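Local coordinates for lipoprotein (Burkholderia cenocepacia, PDB 4QHQ) that binds methionine in the cleft between its two lobes and probably delivers it, as the lipoprotein component, to an ABC transporter, at residues A[59-62]-A[63-67]; A[205-209]-A[210-214]. All blocks are in the same frame, centred on the assembly; numbering follows the deposited sequence. Where two conformers were deposited one is given.

Contact 1: A[59-62]-A[63-67]; sequences PYLD and SQVKQ. With MET (methionine), chain B.
Y60 and Q64 meet one turn apart on the helix, and the tyrosine ring lies between the methionine ligand, whose methyl is over one face, and this glutamine, which comes in obliquely on the far side of the ring plane. The ligand's terminal methyl CE sits 3.6 Å above the plane of the Y60 ring and shifted toward the rim, consistent with a CH-pi contact, while its sulfur SD lies 3.5 Å from Y60 CB. On the glutamine side, Q64 CG is 3.5 Å from Y60 CE1, and the amide plane is turned only 22° from the ring plane. Q64 NE2 comes to 3.4 Å from Y60 OH, but the angle is too poor for a hydrogen bond. The bend at chi2 of Q64 (-104°) folds the amide back alongside the ring, and its polar partner is N42, whose ND2 holds OE1.

This pairing sits in the methionine pocket of an NlpA-family binding protein, on helix 58-68 at the edge of the cleft between lobes. With CG of Y60 trans to the backbone N (chi1 -172°), and chi2 setting the turn of the ring, one face is presented to the ligand methyl; S109 and N110 of helix 108-120 also touch this side chain.

Beneath the side chains, regular alpha-helical i to i+4 bonds fix the spacing. The amide N of Q64 donates to Y60 O at 2.9 Å, and V65 N donates to L61 O at 2.8 Å. S63 to P59 and K66 to D62 repeat the pattern. On another side of the helix, L61 CD1 touches V65 CG2 at 4.1 Å, an apolar contact. Nearer the start of the helix, D62 OD1 accepts a hydrogen bond from Q58 NE2.

Contact 2: A[205-209]-A[210-214]; sequences AKDKD and QPWVK
Through its first torsion D207 places its carboxylate trans to its own carbonyl carbon, and W212 takes the less common chi1 of 63°, with CG between the backbone N and the carbonyl carbon; together these torsions bring D207 OD2 to the indole edge. D207 opens a type I beta turn that ends at Q210 and leads from the 3-10 segment 205-207 into helix 211-220 on the protein surface; W212 lies in the first turn of that helix.

The turn is closed by one backbone bond: Q210 N donates to D207 O at 3.0 Å. It is close to straight at the hydrogen, yet the donor stands 53° out of the carbonyl plane, so it does not lie on a lone pair. The same oxygen is also packed by carbon, since Q210 CG and V213 CG2 each approach D207 O to 3.3 Å. The valine branch does double service, because CG2 also lies over one face of the W212 ring, offset toward its rim. V213 in turn touches A75 of strand 72-80, which ties the beginning of the helix to the six-stranded sheet. V213 N donates to Q210 O, an i to i+3 bond at the start of helix 211-220.

Within the turn, its neighbouring central residues K208 and D209 form a salt bridge on the exposed side, where K208 NZ meets D209 OD2 at 3.2 Å from above the carboxylate plane. D207 has a stronger polar partner elsewhere, a salt bridge from OD2 to R204 NH2, so its meeting with the tryptophan is secondary. There the carboxylate and ring planes stand 75° apart, with D207 OD2 near the plane of the indole and 4.1 Å from W212 CZ2.

In the fold
Contact 1 comes first along the chain and lies wholly on helix 58-68; contact 2 opens far downstream, in the turn between strand 199-204 and helix 211-220. Their centres are 20 Å apart and the nearest atoms about 9 Å, so they do not touch. They share the lobe built on the six-stranded mixed sheet: helix 58-68 follows strand 52-57, which neighbours strand 199-204 in that sheet. Contact 1 reaches the methionine cleft through Y60, whereas contact 2 is on the surface, its centre about 24 Å from the centre of the chain. N199, which begins strand 199-204, is hydrogen-bonded to the ligand, so contact 2 follows the far end of a strand that starts in the pocket.

Contact 1: A[59-62]-A[63-67]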
loop_
_atom_site.group_PDB
_atom_site.type_symbol
_atom_site.label_atom_id
_atom_site.label_comp_id
_atom_site.label_asym_id
_atom_site.label_seq_id
_atom_site.Cartn_x
_atom_site.Cartn_y
_atom_site.Cartn_z
ATOM N N PRO A 59 4.150 -7.088 -4.608
ATOM C CA PRO A 59 3.337 -7.197 -5.828
ATOM C C PRO A 59 3.347 -5.894 -6.632
ATOM O O PRO A 59 3.406 -5.940 -7.865
ATOM C CB PRO A 59 1.946 -7.540 -5.282
ATOM C CG PRO A 59 2.266 -8.359 -4.065
ATOM C CD PRO A 59 3.428 -7.612 -3.434
ATOM N N TYR A 60 3.338 -4.753 -5.960
ATOM C CA TYR A 60 3.413 -3.484 -6.679
ATOM C C TYR A 60 4.765 -3.326 -7.405
ATOM O O TYR A 60 4.802 -2.951 -8.579
ATOM C CB TYR A 60 3.172 -2.300 -5.737
ATOM C CG TYR A 60 3.038 -0.985 -6.460
ATOM C CD1 TYR A 60 4.147 -0.179 -6.713
ATOM C CD2 TYR A 60 1.802 -0.535 -6.870
ATOM C CE1 TYR A 60 4.007 1.034 -7.376
ATOM C CE2 TYR A 60 1.651 0.672 -7.542
ATOM C CZ TYR A 60 2.767 1.456 -7.791
ATOM O OH TYR A 60 2.608 2.645 -8.456
ATOM N N LEU A 61 5.863 -3.612 -6.712
ATOM C CA LEU A 61 7.189 -3.523 -7.318
ATOM C C LEU A 61 7.286 -4.469 -8.511
ATOM O O LEU A 61 7.823 -4.113 -9.561
ATOM C CB LEU A 61 8.256 -3.857 -6.282
ATOM C CG LEU A 61 9.708 -3.821 -6.751
ATOM C CD1 LEU A 61 9.996 -2.496 -7.425
ATOM C CD2 LEU A 61 10.610 -4.030 -5.548
ATOM N N ASP A 62 6.755 -5.682 -8.359
ATOM C CA ASP A 62 6.780 -6.659 -9.454
ATOM C C ASP A 62 6.036 -6.142 -10.688
ATOM O O ASP A 62 6.497 -6.312 -11.824
ATOM C CB ASP A 62 6.151 -7.988 -9.017
ATOM C CG ASP A 62 7.045 -8.782 -8.080
ATOM O OD1 ASP A 62 8.234 -8.425 -7.935
ATOM O OD2 ASP A 62 6.548 -9.766 -7.489
ATOM N N SER A 63 4.885 -5.518 -10.456
ATOM C CA SER A 63 4.096 -4.931 -11.534
ATOM C C SER A 63 4.887 -3.825 -12.222
ATOM O O SER A 63 4.927 -3.746 -13.446
ATOM C CB SER A 63 2.791 -4.372 -10.970
ATOM O OG SER A 63 2.053 -3.697 -11.972
ATOM N N GLN A 64 5.520 -2.977 -11.422
ATOM C CA GLN A 64 6.334 -1.892 -11.968
ATOM C C GLN A 64 7.535 -2.404 -12.777
ATOM O O GLN A 64 7.890 -1.843 -13.819
ATOM C CB GLN A 64 6.817 -0.987 -10.842
ATOM C CG GLN A 64 5.699 -0.300 -10.082
ATOM C CD GLN A 64 5.574 1.158 -10.465
ATOM O OE1 GLN A 64 6.494 1.953 -10.237
ATOM N NE2 GLN A 64 4.438 1.521 -11.052
ATOM N N VAL A 65 8.159 -3.471 -12.297
ATOM C CA VAL A 65 9.262 -4.090 -13.017
ATOM C C VAL A 65 8.760 -4.669 -14.343
ATOM O O VAL A 65 9.423 -4.546 -15.374
ATOM C CB VAL A 65 9.958 -5.166 -12.144
ATOM C CG1 VAL A 65 10.893 -6.026 -12.980
ATOM C CG2 VAL A 65 10.686 -4.504 -10.978
ATOM N N LYS A 66 7.571 -5.261 -14.333
ATOM C CA LYS A 66 7.018 -5.835 -15.557
ATOM C C LYS A 66 6.722 -4.749 -16.586
ATOM O O LYS A 66 6.862 -4.955 -17.788
ATOM C CB LYS A 66 5.743 -6.622 -15.250
ATOM C CG LYS A 66 5.082 -7.230 -16.482
ATOM C CD LYS A 66 3.729 -7.840 -16.145
ATOM C CE LYS A 66 3.875 -9.144 -15.378
ATOM N NZ LYS A 66 4.469 -10.214 -16.227
ATOM N N GLN A 67 6.322 -3.583 -16.101
ATOM C CA GLN A 67 5.967 -2.474 -16.978
ATOM C C GLN A 67 7.164 -1.679 -17.498
ATOM O O GLN A 67 7.165 -1.234 -18.636
ATOM C CB GLN A 67 5.015 -1.523 -16.243
ATOM C CG GLN A 67 3.651 -2.110 -15.924
ATOM C CD GLN A 67 2.872 -1.231 -14.964
ATOM O OE1 GLN A 67 3.403 -0.251 -14.436
ATOM N NE2 GLN A 67 1.610 -1.574 -14.736
HETATM N N MET B . 1.213 1.309 1.764
HETATM C CA MET B . 0.402 0.738 0.687
HETATM C C MET B . -0.303 -0.518 1.149
HETATM O O MET B . 0.303 -1.314 1.857
HETATM C CB MET B . 1.298 0.440 -0.521
HETATM C CG MET B . 0.542 -0.124 -1.739
HETATM S SD MET B . 1.651 -0.514 -3.110
HETATM C CE MET B . 2.208 1.121 -3.600
HETATM O OXT MET B . -1.487 -0.740 0.844
#

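Contact 2: A[205-209]-A[210-214]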
loop_
_atom_site.group_PDB
_atom_site.type_symbol
_atom_site.label_atom_id
_atom_site.label_comp_id
_atom_site.label_asym_id
_atom_site.label_seq_id
_atom_site.Cartn_x
_atom_site.Cartn_y
_atom_site.Cartn_z
ATOM N N ALA A 205 19.335 -2.158 -7.830
ATOM C CA ALA A 205 20.020 -3.443 -7.768
ATOM C C ALA A 205 21.526 -3.275 -7.581
ATOM O O ALA A 205 22.139 -3.978 -6.781
ATOM C CB ALA A 205 19.752 -4.244 -9.029
ATOM N N LYS A 206 22.110 -2.332 -8.317
ATOM C CA LYS A 206 23.549 -2.102 -8.261
ATOM C C LYS A 206 24.013 -1.591 -6.898
ATOM O O LYS A 206 25.199 -1.683 -6.582
ATOM C CB LYS A 206 23.972 -1.130 -9.361
ATOM N N ASP A 207 23.091 -1.064 -6.098
ATOM C CA ASP A 207 23.437 -0.513 -4.790
ATOM C C ASP A 207 23.134 -1.462 -3.648
ATOM O O ASP A 207 23.369 -1.122 -2.493
ATOM C CB ASP A 207 22.671 0.787 -4.524
ATOM C CG ASP A 207 23.192 1.957 -5.329
ATOM O OD1 ASP A 207 24.257 1.835 -5.972
ATOM O OD2 ASP A 207 22.541 3.020 -5.296
ATOM N N LYS A 208 22.586 -2.634 -3.959
ATOM C CA LYS A 208 21.981 -3.480 -2.929
ATOM C C LYS A 208 22.969 -3.934 -1.861
ATOM O O LYS A 208 22.577 -4.209 -0.730
ATOM C CB LYS A 208 21.271 -4.692 -3.546
ATOM C CG LYS A 208 22.200 -5.731 -4.144
ATOM C CD LYS A 208 21.411 -6.785 -4.906
ATOM C CE LYS A 208 22.324 -7.825 -5.529
ATOM N NZ LYS A 208 23.039 -8.629 -4.499
ATOM N N ASP A 209 24.252 -3.976 -2.208
ATOM C CA ASP A 209 25.260 -4.432 -1.262
ATOM C C ASP A 209 26.088 -3.294 -0.658
ATOM O O ASP A 209 27.066 -3.543 0.040
ATOM C CB ASP A 209 26.168 -5.475 -1.916
ATOM C CG ASP A 209 25.449 -6.786 -2.178
ATOM O OD1 ASP A 209 24.669 -7.224 -1.304
ATOM O OD2 ASP A 209 25.661 -7.376 -3.258
ATOM N N GLN A 210 25.690 -2.052 -0.913
ATOM C CA GLN A 210 26.382 -0.914 -0.320
ATOM C C GLN A 210 26.176 -0.900 1.193
ATOM O O GLN A 210 25.095 -1.197 1.679
ATOM C CB GLN A 210 25.896 0.393 -0.945
ATOM C CG GLN A 210 26.241 0.524 -2.422
ATOM C CD GLN A 210 27.721 0.763 -2.648
ATOM O OE1 GLN A 210 28.537 -0.150 -2.529
ATOM N NE2 GLN A 210 28.076 2.002 -2.966
ATOM N N PRO A 211 27.234 -0.565 1.944
ATOM C CA PRO A 211 27.090 -0.564 3.407
ATOM C C PRO A 211 25.954 0.308 3.950
ATOM O O PRO A 211 25.364 -0.056 4.966
ATOM C CB PRO A 211 28.444 -0.037 3.883
ATOM C CG PRO A 211 29.401 -0.500 2.825
ATOM C CD PRO A 211 28.639 -0.432 1.524
ATOM N N TRP A 212 25.641 1.423 3.298
ATOM C CA TRP A 212 24.588 2.298 3.812
ATOM C C TRP A 212 23.226 1.618 3.779
ATOM O O TRP A 212 22.337 1.959 4.564
ATOM C CB TRP A 212 24.533 3.643 3.080
ATOM C CG TRP A 212 24.202 3.565 1.620
ATOM C CD1 TRP A 212 25.084 3.563 0.581
ATOM C CD2 TRP A 212 22.891 3.514 1.035
ATOM N NE1 TRP A 212 24.408 3.497 -0.615
ATOM C CE2 TRP A 212 23.064 3.471 -0.364
ATOM C CE3 TRP A 212 21.595 3.498 1.559
ATOM C CZ2 TRP A 212 21.984 3.409 -1.244
ATOM C CZ3 TRP A 212 20.531 3.440 0.681
ATOM C CH2 TRP A 212 20.730 3.393 -0.701
ATOM N N VAL A 213 23.060 0.650 2.882
ATOM C CA VAL A 213 21.763 0.004 2.737
ATOM C C VAL A 213 21.391 -0.771 3.997
ATOM O O VAL A 213 20.311 -0.583 4.547
ATOM C CB VAL A 213 21.710 -0.913 1.501
ATOM C CG1 VAL A 213 20.397 -1.683 1.475
ATOM C CG2 VAL A 213 21.848 -0.084 0.236
ATOM N N LYS A 214 22.270 -1.646 4.462
ATOM C CA LYS A 214 21.999 -2.392 5.683
ATOM C C LYS A 214 21.810 -1.438 6.859
ATOM O O LYS A 214 20.969 -1.672 7.724
ATOM C CB LYS A 214 23.140 -3.366 5.984
#